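Local coordinates for ectoine dioxygenase (Sphingopyxis alaskensis, PDB 4MHR), which catalyses the iron- and 2-oxoglutarate-dependent hydroxylation of L-ectoine to 5-hydroxyectoine, a compatible solute that protects cells against osmotic stress, at residues P29-E34 and A123-G128; L175-T180 and P263-F268; P185-P190 and G254-I259. All blocks are in the same frame, centred on the assembly; numbering follows the deposited sequence.

Contact 1: residues P29-E34 and A123-G128; sequences PVVHSE and ARFLLG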
loop_
_atom_site.group_PDB
_atom_site.type_symbol
_atom_site.label_atom_id
_atom_site.label_comp_id
_atom_site.label_asym_id
_atom_site.label_seq_id
_atom_site.Cartn_x
_atom_site.Cartn_y
_atom_site.Cartn_z
ATOM N N PRO A 29 10.819 9.599 -11.210
ATOM C CA PRO A 29 11.661 9.242 -10.084
ATOM C C PRO A 29 11.007 8.217 -9.108
ATOM O O PRO A 29 9.789 8.025 -9.106
ATOM C CB PRO A 29 11.891 10.564 -9.364
ATOM C CG PRO A 29 11.554 11.603 -10.318
ATOM C CD PRO A 29 10.477 11.014 -11.221
ATOM N N VAL A 30 11.841 7.574 -8.309
ATOM C CA VAL A 30 11.381 6.776 -7.151
ATOM C C VAL A 30 11.299 7.682 -5.896
ATOM O O VAL A 30 10.291 7.728 -5.221
ATOM C CB VAL A 30 12.191 5.495 -6.955
ATOM C CG1 VAL A 30 11.596 4.580 -5.895
ATOM C CG2 VAL A 30 12.285 4.657 -8.247
ATOM N N VAL A 31 12.408 8.332 -5.560
ATOM C CA VAL A 31 12.473 9.275 -4.454
ATOM C C VAL A 31 12.381 10.660 -5.166
ATOM O O VAL A 31 13.213 11.034 -5.999
ATOM C CB VAL A 31 13.768 9.154 -3.680
ATOM C CG1 VAL A 31 13.940 10.291 -2.681
ATOM C CG2 VAL A 31 13.843 7.804 -3.021
ATOM N N HIS A 32 11.363 11.415 -4.818
ATOM C CA HIS A 32 11.063 12.660 -5.520
ATOM C C HIS A 32 11.624 13.940 -4.845
ATOM O O HIS A 32 11.176 15.090 -5.129
ATOM C CB HIS A 32 9.567 12.770 -5.640
ATOM C CG HIS A 32 8.924 11.820 -6.608
ATOM N ND1 HIS A 32 8.646 10.498 -6.311
ATOM C CD2 HIS A 32 8.484 12.017 -7.872
ATOM C CE1 HIS A 32 8.015 9.934 -7.344
ATOM N NE2 HIS A 32 7.907 10.849 -8.302
ATOM N N SER A 33 12.553 13.754 -3.922
ATOM C CA SER A 33 13.163 14.912 -3.201
ATOM C C SER A 33 14.648 14.710 -3.224
ATOM O O SER A 33 15.090 13.562 -3.163
ATOM C CB SER A 33 12.722 14.972 -1.703
ATOM O OG SER A 33 11.322 15.275 -1.541
ATOM N N GLU A 34 15.418 15.811 -3.196
ATOM C CA GLU A 34 16.852 15.720 -2.821
ATOM C C GLU A 34 16.904 15.312 -1.357
ATOM O O GLU A 34 16.114 15.788 -0.557
ATOM C CB GLU A 34 17.573 17.089 -3.036
ATOM C CG GLU A 34 17.401 17.701 -4.416
ATOM C CD GLU A 34 18.399 16.988 -5.359
ATOM O OE1 GLU A 34 19.235 16.276 -4.804
ATOM O OE2 GLU A 34 18.404 17.182 -6.582
ATOM N N ALA A 123 6.108 10.240 3.741
ATOM C CA ALA A 123 5.446 10.341 2.455
ATOM C C ALA A 123 5.765 11.643 1.707
ATOM O O ALA A 123 5.961 11.635 0.462
ATOM C CB ALA A 123 3.937 10.226 2.564
ATOM N N ARG A 124 5.636 12.750 2.409
ATOM C CA ARG A 124 5.852 14.054 1.778
ATOM C C ARG A 124 7.308 14.133 1.266
ATOM O O ARG A 124 7.560 14.700 0.267
ATOM C CB ARG A 124 5.589 15.199 2.786
ATOM C CG ARG A 124 4.098 15.315 3.099
ATOM C CD ARG A 124 3.840 16.082 4.406
ATOM N NE ARG A 124 4.181 17.451 4.142
ATOM C CZ ARG A 124 5.281 18.058 4.556
ATOM N NH1 ARG A 124 6.144 17.467 5.374
ATOM N NH2 ARG A 124 5.503 19.284 4.135
ATOM N N PHE A 125 8.265 13.609 2.024
ATOM C CA PHE A 125 9.671 13.548 1.525
ATOM C C PHE A 125 9.786 12.669 0.242
ATOM O O PHE A 125 10.302 13.081 -0.827
ATOM C CB PHE A 125 10.600 12.985 2.612
ATOM C CG PHE A 125 11.979 12.769 2.095
ATOM C CD1 PHE A 125 12.771 13.842 1.831
ATOM C CD2 PHE A 125 12.448 11.488 1.788
ATOM C CE1 PHE A 125 14.038 13.649 1.227
ATOM C CE2 PHE A 125 13.695 11.294 1.268
ATOM C CZ PHE A 125 14.469 12.384 0.960
ATOM N N LEU A 126 9.363 11.432 0.357
ATOM C CA LEU A 126 9.544 10.452 -0.724
ATOM C C LEU A 126 8.807 10.863 -2.000
ATOM O O LEU A 126 9.312 10.600 -3.130
ATOM C CB LEU A 126 9.096 9.042 -0.321
ATOM C CG LEU A 126 9.982 8.413 0.735
ATOM C CD1 LEU A 126 9.391 7.074 1.157
ATOM C CD2 LEU A 126 11.391 8.185 0.217
ATOM N N LEU A 127 7.668 11.517 -1.822
ATOM C CA LEU A 127 6.852 11.996 -2.949
ATOM C C LEU A 127 7.116 13.472 -3.399
ATOM O O LEU A 127 6.651 13.922 -4.467
ATOM C CB LEU A 127 5.393 11.725 -2.681
ATOM C CG LEU A 127 5.017 10.291 -2.360
ATOM C CD1 LEU A 127 3.526 10.103 -2.086
ATOM C CD2 LEU A 127 5.468 9.430 -3.519
ATOM N N GLY A 128 7.970 14.150 -2.670
ATOM C CA GLY A 128 8.415 15.515 -2.954
ATOM C C GLY A 128 7.266 16.464 -3.084
ATOM O O GLY A 128 7.218 17.166 -4.019
#
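The C-terminal end of helix 117-127, closed by a Schellman motif at G128, is met by H32 and S33 of the loop that leads from strand 23-25 to helix 43-52. L126 O takes two bonds from one residue: the backbone N of H32 lies 2.8 Å from it with a nearly linear N-H (160°), though the donor stands above the carbonyl plane, while H32 ND1 reaches the same L126 O at 3.3 Å in a longer, more bent bond (139°), on a lone pair and in the plane of the carbonyl. CG of H32 sits beside its own backbone N (chi1 -71°), which turns ND1 back to the acceptor that the main chain already holds; the oxygen meets the imidazole at its edge, and CB of P29 lies above one face, toward its rim. With an alanine at H32 the ND1 bond goes, and L126 O is likely to keep only the backbone donor while P29 loses the ring beside it. At the preceding carbonyl, S33 OG donates to F125 O in a short bond, also on a lone pair. S33 CB rests 3.5 Å from F125 CE1, and E34 O approaches that ring at its edge. Apolar contacts flank the polar ones: V31 CG1 lies 4.1 Å from F125 CE2, and V31 CG2 meets L126 CD2. G128 CA comes close to H32 O, where a side chain would clash. L126 O thus takes both its donors from H32, while F125 O shares itself between S33 OG of the loop and G128 N of the helix's own end.

Contact 2: residues L175-T180 and P263-F268; sequences LLAENT and PRANAF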
loop_
_atom_site.group_PDB
_atom_site.type_symbol
_atom_site.label_atom_id
_atom_site.label_comp_id
_atom_site.label_asym_id
_atom_site.label_seq_id
_atom_site.Cartn_x
_atom_site.Cartn_y
_atom_site.Cartn_z
ATOM N N LEU A 175 1.606 -3.012 10.489
ATOM C CA LEU A 175 1.255 -4.370 10.965
ATOM C C LEU A 175 0.564 -4.318 12.339
ATOM O O LEU A 175 0.991 -3.606 13.228
ATOM C CB LEU A 175 2.457 -5.279 11.048
ATOM C CG LEU A 175 3.316 -5.370 9.806
ATOM C CD1 LEU A 175 4.397 -6.400 10.098
ATOM C CD2 LEU A 175 2.538 -5.737 8.566
ATOM N N LEU A 176 -0.579 -4.971 12.438
ATOM C CA LEU A 176 -1.386 -4.981 13.683
ATOM C C LEU A 176 -1.435 -6.351 14.315
ATOM O O LEU A 176 -1.841 -6.493 15.446
ATOM C CB LEU A 176 -2.785 -4.516 13.418
ATOM C CG LEU A 176 -2.913 -3.060 12.912
ATOM C CD1 LEU A 176 -4.307 -2.787 12.424
ATOM C CD2 LEU A 176 -2.582 -2.092 13.999
ATOM N N ALA A 177 -0.986 -7.349 13.583
ATOM C CA ALA A 177 -0.756 -8.685 14.086
ATOM C C ALA A 177 0.577 -9.018 13.495
ATOM O O ALA A 177 0.853 -8.624 12.308
ATOM C CB ALA A 177 -1.784 -9.635 13.537
ATOM N N GLU A 178 1.365 -9.757 14.268
ATOM C CA GLU A 178 2.707 -10.201 13.843
ATOM C C GLU A 178 2.681 -10.901 12.496
ATOM O O GLU A 178 1.852 -11.810 12.278
ATOM C CB GLU A 178 3.351 -11.193 14.848
ATOM C CG GLU A 178 4.535 -12.022 14.285
ATOM C CD GLU A 178 5.926 -11.554 14.699
ATOM O OE1 GLU A 178 6.058 -11.039 15.824
ATOM O OE2 GLU A 178 6.902 -11.707 13.903
ATOM N N ASN A 179 3.622 -10.502 11.639
ATOM C CA ASN A 179 3.975 -11.287 10.455
ATOM C C ASN A 179 5.232 -12.089 10.626
ATOM O O ASN A 179 6.282 -11.484 10.957
ATOM C CB ASN A 179 4.099 -10.387 9.229
ATOM C CG ASN A 179 2.747 -10.237 8.531
ATOM O OD1 ASN A 179 1.940 -11.168 8.514
ATOM N ND2 ASN A 179 2.506 -9.120 7.976
ATOM N N THR A 180 5.103 -13.420 10.393
ATOM C CA THR A 180 6.186 -14.357 10.514
ATOM C C THR A 180 6.478 -14.863 9.135
ATOM O O THR A 180 5.812 -14.504 8.143
ATOM C CB THR A 180 5.882 -15.541 11.442
ATOM O OG1 THR A 180 5.154 -16.546 10.728
ATOM C CG2 THR A 180 5.078 -15.091 12.665
ATOM N N PRO A 263 -3.484 -15.166 12.578
ATOM C CA PRO A 263 -4.103 -14.214 11.648
ATOM C C PRO A 263 -3.109 -13.141 11.200
ATOM O O PRO A 263 -2.087 -12.939 11.817
ATOM C CB PRO A 263 -5.172 -13.554 12.496
ATOM C CG PRO A 263 -4.518 -13.492 13.848
ATOM C CD PRO A 263 -3.875 -14.859 13.956
ATOM N N ARG A 264 -3.403 -12.504 10.093
ATOM C CA ARG A 264 -2.675 -11.305 9.653
ATOM C C ARG A 264 -3.634 -10.168 9.645
ATOM O O ARG A 264 -4.794 -10.341 9.225
ATOM C CB ARG A 264 -2.196 -11.458 8.215
ATOM C CG ARG A 264 -0.869 -12.149 8.093
ATOM C CD ARG A 264 -0.376 -12.027 6.659
ATOM N NE ARG A 264 0.207 -10.708 6.345
ATOM C CZ ARG A 264 -0.286 -9.792 5.497
ATOM N NH1 ARG A 264 -1.425 -9.978 4.826
ATOM N NH2 ARG A 264 0.383 -8.649 5.323
ATOM N N ALA A 265 -3.174 -9.012 10.102
ATOM C CA ALA A 265 -4.027 -7.842 10.124
ATOM C C ALA A 265 -3.114 -6.596 9.946
ATOM O O ALA A 265 -2.071 -6.487 10.582
ATOM C CB ALA A 265 -4.796 -7.779 11.453
ATOM N N ASN A 266 -3.534 -5.676 9.095
ATOM C CA ASN A 266 -2.814 -4.467 8.875
ATOM C C ASN A 266 -3.748 -3.384 8.489
ATOM O O ASN A 266 -4.907 -3.662 8.024
ATOM C CB ASN A 266 -1.778 -4.668 7.786
ATOM C CG ASN A 266 -2.386 -4.712 6.415
ATOM O OD1 ASN A 266 -3.343 -5.413 6.184
ATOM N ND2 ASN A 266 -1.876 -3.896 5.517
ATOM N N ALA A 267 -3.280 -2.157 8.740
ATOM C CA ALA A 267 -3.863 -0.958 8.190
ATOM C C ALA A 267 -2.994 -0.521 6.991
ATOM O O ALA A 267 -1.783 -0.310 7.131
ATOM C CB ALA A 267 -3.892 0.105 9.277
ATOM N N PHE A 268 -3.608 -0.368 5.829
ATOM C CA PHE A 268 -2.959 -0.051 4.587
ATOM C C PHE A 268 -3.348 1.388 4.228
ATOM O O PHE A 268 -4.530 1.657 4.009
ATOM C CB PHE A 268 -3.460 -1.056 3.558
ATOM C CG PHE A 268 -2.920 -0.905 2.179
ATOM C CD1 PHE A 268 -1.620 -1.312 1.881
ATOM C CD2 PHE A 268 -3.772 -0.524 1.108
ATOM C CE1 PHE A 268 -1.146 -1.233 0.575
ATOM C CE2 PHE A 268 -3.292 -0.470 -0.201
ATOM C CZ PHE A 268 -1.960 -0.806 -0.469
HETATM O O HOH W 1 -0.106 -9.279 9.892
HETATM O O HOH W 2 -0.246 -13.209 13.404
#
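L176 and A265 are joined backbone to backbone where strand 169-175 gives way to a loop beside strand 264-273. L176 N donates to A265 O at 2.8 Å, and the same oxygen takes a weak bond from A177 N, so one carbonyl holds two successive amides as the chain turns off the sheet. Just before this, L175 and N266 form an antiparallel non-hydrogen-bonded pair. L176 CD1 reaches along the strand to A267 CB at 4.3 Å, and L69 and A73 of helix 63-78 touch the same leucine from outside the pair. A177 CB packs against A265 CB at 4.1 Å. The buried N179 belongs to this tight part too: its OD1 receives R264 NE at 2.8 Å, with the amide and guanidinium planes only 10° apart. The oxygen lies at the guanidinium edge; the bond is bent (133° at the hydrogen), and NE approaches the carbonyl from the flank, tilted from its plane. R264 also touches K141, the 2-oxoglutarate-binding lysine of strand 131-141.

Elsewhere the backbones part and water takes over. One water donates to A177 O and accepts from A265 N. At the looser rim a second water lies between E178 O and P263 O, though its distance to P263 O is too short to be secure. The arrangement is that of an antiparallel sheet pair splaying at its end, here in the large sheet of the cupin fold.

Contact 3: residues P185-P190 and G254-I259; sequences PLMVIP and GSNGNI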
loop_
_atom_site.group_PDB
_atom_site.type_symbol
_atom_site.label_atom_id
_atom_site.label_comp_id
_atom_site.label_asym_id
_atom_site.label_seq_id
_atom_site.Cartn_x
_atom_site.Cartn_y
_atom_site.Cartn_z
ATOM N N PRO A 185 3.058 -13.637 4.853
ATOM C CA PRO A 185 3.415 -12.193 4.817
ATOM C C PRO A 185 3.475 -11.657 3.380
ATOM O O PRO A 185 3.599 -12.412 2.411
ATOM C CB PRO A 185 4.824 -12.183 5.409
ATOM C CG PRO A 185 5.420 -13.515 4.971
ATOM C CD PRO A 185 4.241 -14.501 5.041
ATOM N N LEU A 186 3.421 -10.346 3.265
ATOM C CA LEU A 186 3.669 -9.664 2.007
ATOM C C LEU A 186 5.053 -10.034 1.440
ATOM O O LEU A 186 6.048 -10.010 2.123
ATOM C CB LEU A 186 3.594 -8.134 2.274
ATOM C CG LEU A 186 3.693 -7.271 1.006
ATOM C CD1 LEU A 186 2.476 -7.490 0.124
ATOM C CD2 LEU A 186 3.818 -5.793 1.365
ATOM N N MET A 187 5.081 -10.406 0.173
ATOM C CA MET A 187 6.286 -10.707 -0.545
ATOM C C MET A 187 6.377 -9.652 -1.640
ATOM O O MET A 187 5.377 -9.359 -2.305
ATOM C CB MET A 187 6.101 -12.056 -1.249
ATOM C CG MET A 187 6.200 -13.227 -0.288
ATOM S SD MET A 187 6.125 -14.831 -1.101
ATOM C CE MET A 187 6.823 -14.646 -2.706
ATOM N N VAL A 188 7.580 -9.187 -1.886
ATOM C CA VAL A 188 7.863 -8.216 -2.928
ATOM C C VAL A 188 8.985 -8.746 -3.767
ATOM O O VAL A 188 9.804 -9.589 -3.289
ATOM C CB VAL A 188 8.170 -6.818 -2.348
ATOM C CG1 VAL A 188 7.054 -6.393 -1.440
ATOM C CG2 VAL A 188 9.513 -6.766 -1.592
ATOM N N ILE A 189 9.027 -8.289 -5.020
ATOM C CA ILE A 189 10.203 -8.492 -5.878
ATOM C C ILE A 189 11.023 -7.179 -5.898
ATOM O O ILE A 189 10.646 -6.187 -6.593
ATOM C CB ILE A 189 9.758 -8.902 -7.286
ATOM C CG1 ILE A 189 8.997 -10.249 -7.224
ATOM C CG2 ILE A 189 10.956 -9.020 -8.219
ATOM C CD1 ILE A 189 8.451 -10.678 -8.580
ATOM N N PRO A 190 12.156 -7.139 -5.143
ATOM C CA PRO A 190 12.837 -5.846 -4.991
ATOM C C PRO A 190 13.444 -5.330 -6.314
ATOM O O PRO A 190 13.951 -6.103 -7.106
ATOM C CB PRO A 190 13.946 -6.101 -3.941
ATOM C CG PRO A 190 13.835 -7.533 -3.548
ATOM C CD PRO A 190 12.805 -8.229 -4.389
ATOM N N GLY A 254 2.753 -9.499 -3.631
ATOM C CA GLY A 254 1.643 -10.499 -3.420
ATOM C C GLY A 254 1.869 -11.307 -2.156
ATOM O O GLY A 254 2.806 -11.000 -1.425
ATOM N N SER A 255 0.965 -12.256 -1.835
ATOM C CA SER A 255 1.177 -13.122 -0.661
ATOM C C SER A 255 0.636 -14.485 -0.891
ATOM O O SER A 255 -0.331 -14.673 -1.712
ATOM C CB SER A 255 0.575 -12.513 0.625
ATOM O OG SER A 255 -0.778 -12.239 0.417
ATOM N N ASN A 256 1.300 -15.475 -0.249
ATOM C CA ASN A 256 0.753 -16.846 -0.225
ATOM C C ASN A 256 -0.412 -16.876 0.720
ATOM O O ASN A 256 -0.669 -15.917 1.498
ATOM C CB ASN A 256 1.784 -17.869 0.209
ATOM C CG ASN A 256 2.875 -18.081 -0.827
ATOM O OD1 ASN A 256 4.078 -17.958 -0.548
ATOM N ND2 ASN A 256 2.471 -18.378 -2.024
ATOM N N GLY A 257 -1.182 -17.964 0.690
ATOM C CA GLY A 257 -2.230 -18.094 1.675
ATOM C C GLY A 257 -1.691 -18.434 3.078
ATOM O O GLY A 257 -0.518 -18.411 3.313
ATOM N N ASN A 258 -2.585 -18.752 4.016
ATOM C CA ASN A 258 -2.202 -18.949 5.409
ATOM C C ASN A 258 -3.060 -20.077 6.015
ATOM O O ASN A 258 -4.277 -19.914 6.279
ATOM C CB ASN A 258 -2.362 -17.626 6.185
ATOM C CG ASN A 258 -2.077 -17.765 7.661
ATOM O OD1 ASN A 258 -1.225 -18.577 8.065
ATOM N ND2 ASN A 258 -2.776 -16.966 8.490
ATOM N N ILE A 259 -2.429 -21.231 6.216
ATOM C CA ILE A 259 -3.055 -22.358 6.917
ATOM C C ILE A 259 -2.698 -22.297 8.378
ATOM O O ILE A 259 -3.256 -23.041 9.158
ATOM C CB ILE A 259 -2.685 -23.735 6.302
ATOM C CG1 ILE A 259 -1.169 -24.080 6.427
ATOM C CG2 ILE A 259 -3.155 -23.809 4.848
ATOM C CD1 ILE A 259 -0.882 -25.587 6.435
HETATM O O HOH W 3 3.288 -14.971 1.467
#
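M187 and G254 form an antiparallel hydrogen-bonded pair, the direct link between the two strands. M187 N donates to G254 O at 2.8 Å and G254 N returns the bond to M187 O at 2.9 Å, both nearly along the C=O axis. G254 is fully extended and, as a glycine, puts no side chain beside that of M187 on their shared face. CB of M187 lies 3.5 Å from G254 O. Beyond it the methionine runs out with CG beside its own backbone N (chi1 -76°), and this carries SD alongside N256, 3.8 Å from OD1, where the two side chains merely pass each other.

Around this pair the strands diverge. P185 O faces the flank of S255, whose CB lies 3.5 Å away, and L186 touches the neighbouring strand through CD1, 3.9 Å from G254 O. A water links the two segments beyond the pair, donating to P185 O and accepting from N256 N, both at 2.7 Å.

The next shell fixes both strands from outside. W151 of strand 149-152 packs on M187, and F149 pairs through the backbone with S255, so that strand 253-255 is held between two neighbours. S255 also touches K141, the 2-oxoglutarate-binding lysine, whose NZ is bonded to N256 O. L186 and V188 pack on H253, an iron ligand that immediately precedes G254. The contact therefore belongs to the three-stranded minor sheet of the cupin fold, beside one histidine of the facial triad of two histidines and one carboxylate.

From the N terminus, contact 1 comes first: residues 29-34, before helix 43-52, meet the end of helix 117-127, closing a loop of 88 residues, half of them helical, before either other contact begins. The chain then passes through strand 169-175 into contact 2, whose partner 263-268 comes much later, and contact 3 opens and closes within that interval, 185-190 returning to 254-259. Contacts 2 and 3 have centres about 12 Å apart and touch, P185 packing against T180 and R264, so the loop leaving the large sheet and strand 264-273 meet the lead-in to the small sheet there. Contact 1 is about 26 Å from both, between centres, and joins the N-terminal loop to the end of helix 117-127.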